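Local coordinates for protein ribose 5-phosphate isomerase (Trypanosoma cruzi, PDB 3M1P) that probably interconverts ribose 5-phosphate and ribulose 5-phosphate as a type B sugar-phosphate isomerase that assembles from several identical subunits, at residues A[3-13]-A[61-70]. The protein carries 1 engineered substitution. Sequence-based numbering, arbitrary orientation.
Engineered in segment 61-70: Ala69 (natural residue Cys).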
# COMPACT_ATOMS: atom_id res chain seq x y z
N ARG A 3 -20.52 -11.44 18.92
CA ARG A 3 -19.53 -10.41 19.23
C ARG A 3 -19.85 -9.07 18.57
O ARG A 3 -19.88 -8.95 17.33
CB ARG A 3 -18.09 -10.89 18.98
CG ARG A 3 -17.91 -12.04 18.00
CD ARG A 3 -16.86 -13.08 18.44
NE ARG A 3 -15.56 -12.50 18.79
CZ ARG A 3 -14.37 -12.90 18.33
NH1 ARG A 3 -14.29 -13.92 17.47
NH2 ARG A 3 -13.26 -12.30 18.73
N ARG A 4 -20.11 -8.08 19.42
CA ARG A 4 -20.54 -6.77 18.98
C ARG A 4 -19.34 -6.00 18.42
O ARG A 4 -18.24 -6.10 18.95
CB ARG A 4 -21.21 -5.99 20.12
CG ARG A 4 -22.36 -6.76 20.81
CD ARG A 4 -23.03 -5.89 21.87
NE ARG A 4 -23.96 -4.95 21.26
CZ ARG A 4 -24.08 -3.68 21.63
NH1 ARG A 4 -23.32 -3.18 22.61
NH2 ARG A 4 -24.95 -2.90 21.03
N VAL A 5 -19.58 -5.26 17.34
CA VAL A 5 -18.54 -4.53 16.64
C VAL A 5 -19.06 -3.12 16.38
O VAL A 5 -19.89 -2.91 15.49
CB VAL A 5 -18.16 -5.22 15.30
CG1 VAL A 5 -17.18 -4.36 14.46
CG2 VAL A 5 -17.60 -6.60 15.54
N ALA A 6 -18.58 -2.14 17.15
CA ALA A 6 -19.08 -0.78 16.97
C ALA A 6 -18.43 -0.12 15.76
O ALA A 6 -17.23 -0.23 15.57
CB ALA A 6 -18.88 0.06 18.24
N ILE A 7 -19.22 0.58 14.96
CA ILE A 7 -18.71 1.23 13.76
C ILE A 7 -18.88 2.75 13.85
O ILE A 7 -19.97 3.24 14.15
CB ILE A 7 -19.40 0.68 12.47
CG1 ILE A 7 -19.16 -0.83 12.32
CG2 ILE A 7 -18.92 1.46 11.23
CD1 ILE A 7 -20.19 -1.57 11.44
N GLY A 8 -17.80 3.48 13.60
CA GLY A 8 -17.86 4.94 13.49
C GLY A 8 -17.19 5.45 12.22
O GLY A 8 -16.32 4.78 11.67
N THR A 9 -17.62 6.62 11.75
CA THR A 9 -16.99 7.29 10.61
C THR A 9 -16.98 8.80 10.83
O THR A 9 -17.64 9.30 11.76
CB THR A 9 -17.72 7.00 9.24
OG1 THR A 9 -18.93 7.75 9.15
CG2 THR A 9 -18.03 5.54 9.05
N ASP A 10 -16.24 9.52 10.00
CA ASP A 10 -16.48 10.95 9.84
C ASP A 10 -17.23 11.18 8.52
O ASP A 10 -17.78 10.23 7.95
CB ASP A 10 -15.19 11.78 9.98
CG ASP A 10 -14.19 11.53 8.88
OD1 ASP A 10 -14.36 10.57 8.08
OD2 ASP A 10 -13.22 12.33 8.80
N HIS A 11 -17.28 12.43 8.04
CA HIS A 11 -18.11 12.78 6.88
C HIS A 11 -17.76 12.07 5.56
O HIS A 11 -18.65 11.47 4.96
CB HIS A 11 -18.20 14.30 6.69
CG HIS A 11 -16.93 15.03 7.01
ND1 HIS A 11 -16.27 15.81 6.09
CD2 HIS A 11 -16.19 15.07 8.14
CE1 HIS A 11 -15.18 16.31 6.64
NE2 HIS A 11 -15.11 15.88 7.89
N PRO A 12 -16.47 12.12 5.10
CA PRO A 12 -16.19 11.48 3.81
C PRO A 12 -16.43 9.97 3.79
O PRO A 12 -16.81 9.42 2.74
CB PRO A 12 -14.70 11.80 3.57
CG PRO A 12 -14.14 12.12 4.90
CD PRO A 12 -15.25 12.71 5.69
N ALA A 13 -16.21 9.31 4.93
CA ALA A 13 -16.42 7.86 5.06
C ALA A 13 -17.88 7.47 5.29
O ALA A 13 -18.22 6.29 5.27
CB ALA A 13 -15.54 7.30 6.16
N GLU A 61 -18.66 -2.56 26.16
CA GLU A 61 -20.01 -2.63 25.59
C GLU A 61 -20.02 -3.36 24.26
O GLU A 61 -21.02 -3.98 23.88
CB GLU A 61 -20.58 -1.24 25.38
CG GLU A 61 -20.97 -0.55 26.67
CD GLU A 61 -21.39 0.88 26.43
OE1 GLU A 61 -22.01 1.16 25.38
OE2 GLU A 61 -21.10 1.71 27.31
N VAL A 62 -18.89 -3.27 23.55
CA VAL A 62 -18.66 -4.03 22.32
C VAL A 62 -17.28 -4.66 22.45
O VAL A 62 -16.48 -4.25 23.31
CB VAL A 62 -18.74 -3.13 21.06
CG1 VAL A 62 -20.13 -2.50 20.95
CG2 VAL A 62 -17.66 -2.05 21.08
N GLU A 63 -16.99 -5.67 21.63
CA GLU A 63 -15.67 -6.29 21.65
C GLU A 63 -14.71 -5.56 20.69
O GLU A 63 -13.52 -5.43 20.99
CB GLU A 63 -15.75 -7.78 21.29
CG GLU A 63 -14.40 -8.48 21.32
CD GLU A 63 -14.46 -9.94 20.92
OE1 GLU A 63 -15.55 -10.40 20.53
OE2 GLU A 63 -13.42 -10.63 20.99
N PHE A 64 -15.23 -5.10 19.56
CA PHE A 64 -14.39 -4.51 18.53
C PHE A 64 -14.90 -3.16 18.06
O PHE A 64 -16.10 -2.86 18.16
CB PHE A 64 -14.28 -5.44 17.32
CG PHE A 64 -13.53 -6.72 17.57
CD1 PHE A 64 -12.17 -6.71 17.82
CD2 PHE A 64 -14.20 -7.95 17.52
CE1 PHE A 64 -11.47 -7.90 18.04
CE2 PHE A 64 -13.52 -9.14 17.72
CZ PHE A 64 -12.14 -9.12 17.98
N GLY A 65 -13.99 -2.34 17.55
CA GLY A 65 -14.38 -1.10 16.90
C GLY A 65 -13.92 -1.08 15.46
O GLY A 65 -12.89 -1.66 15.13
N VAL A 66 -14.69 -0.43 14.60
CA VAL A 66 -14.27 -0.09 13.26
C VAL A 66 -14.36 1.43 13.11
O VAL A 66 -15.41 2.05 13.38
CB VAL A 66 -15.13 -0.78 12.17
CG1 VAL A 66 -14.76 -0.28 10.77
CG2 VAL A 66 -14.97 -2.31 12.26
N LEU A 67 -13.25 2.05 12.73
CA LEU A 67 -13.25 3.48 12.48
C LEU A 67 -12.74 3.73 11.08
O LEU A 67 -11.65 3.29 10.73
CB LEU A 67 -12.43 4.24 13.52
CG LEU A 67 -12.99 4.21 14.95
CD1 LEU A 67 -11.98 4.79 15.98
CD2 LEU A 67 -14.35 4.94 15.04
N ALA A 68 -13.58 4.38 10.28
CA ALA A 68 -13.23 4.72 8.91
C ALA A 68 -13.30 6.22 8.78
O ALA A 68 -14.27 6.84 9.23
CB ALA A 68 -14.18 4.04 7.93
N ALA A 69 -12.27 6.81 8.18
CA ALA A 69 -12.24 8.24 7.95
C ALA A 69 -11.50 8.52 6.64
O ALA A 69 -11.32 7.62 5.83
CB ALA A 69 -11.59 8.98 9.14
N GLY A 70 -11.09 9.76 6.42
CA GLY A 70 -10.33 10.10 5.21
C GLY A 70 -9.10 9.22 5.10
O GLY A 70 -8.98 8.40 4.17
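Arg3 and Glu63 form a bidentate salt bridge, opposite charges joined side-on: NE gives an almost straight bond to OE1 on its syn side (2.7 Å, 179°) and NH2 a second to OE2, the two planes 31° apart. The extended Glu63 chain carries the carboxylate there. Arg3 NH2 also lies at the Phe64 ring edge, 3.3 Å from CE2. Long Arg4 turns at chi3 (80°), bringing NH1 to Glu61 O (2.7 Å), while Arg4 O accepts from Glu63 N and Phe64 N. A parallel ladder follows: Ala6 N to Phe64 O, Val66 N to Ala6 O, Gly8 N to Val66 O and Ala68 N to Gly8 O. Beta-branched, apolar Val5 and Ile7 suit an extended strand's buried face, packing on Val66 (Val5 CG1 to Val66 CG2, 3.7 Å); small Ala6 fits against Val62 on the other. Glycine suits position 8 because Leu67 CD2, 3.8 Å from Gly8 CA, lies where a CB would go. Asp10 OD1, buried without a polar partner, abuts engineered Ala69 CB (3.4 Å); Ala13 CB packs on Ala68 CB (4.0 Å). Strands 3-9 and 64-69 are adjacent inner strands of a parallel, Rossmann-like alpha/beta sheet, flanked by strands 31-35 and 107-111, with helix 17-26 on the Val5 face and helix 46-58 on the Ala6 face.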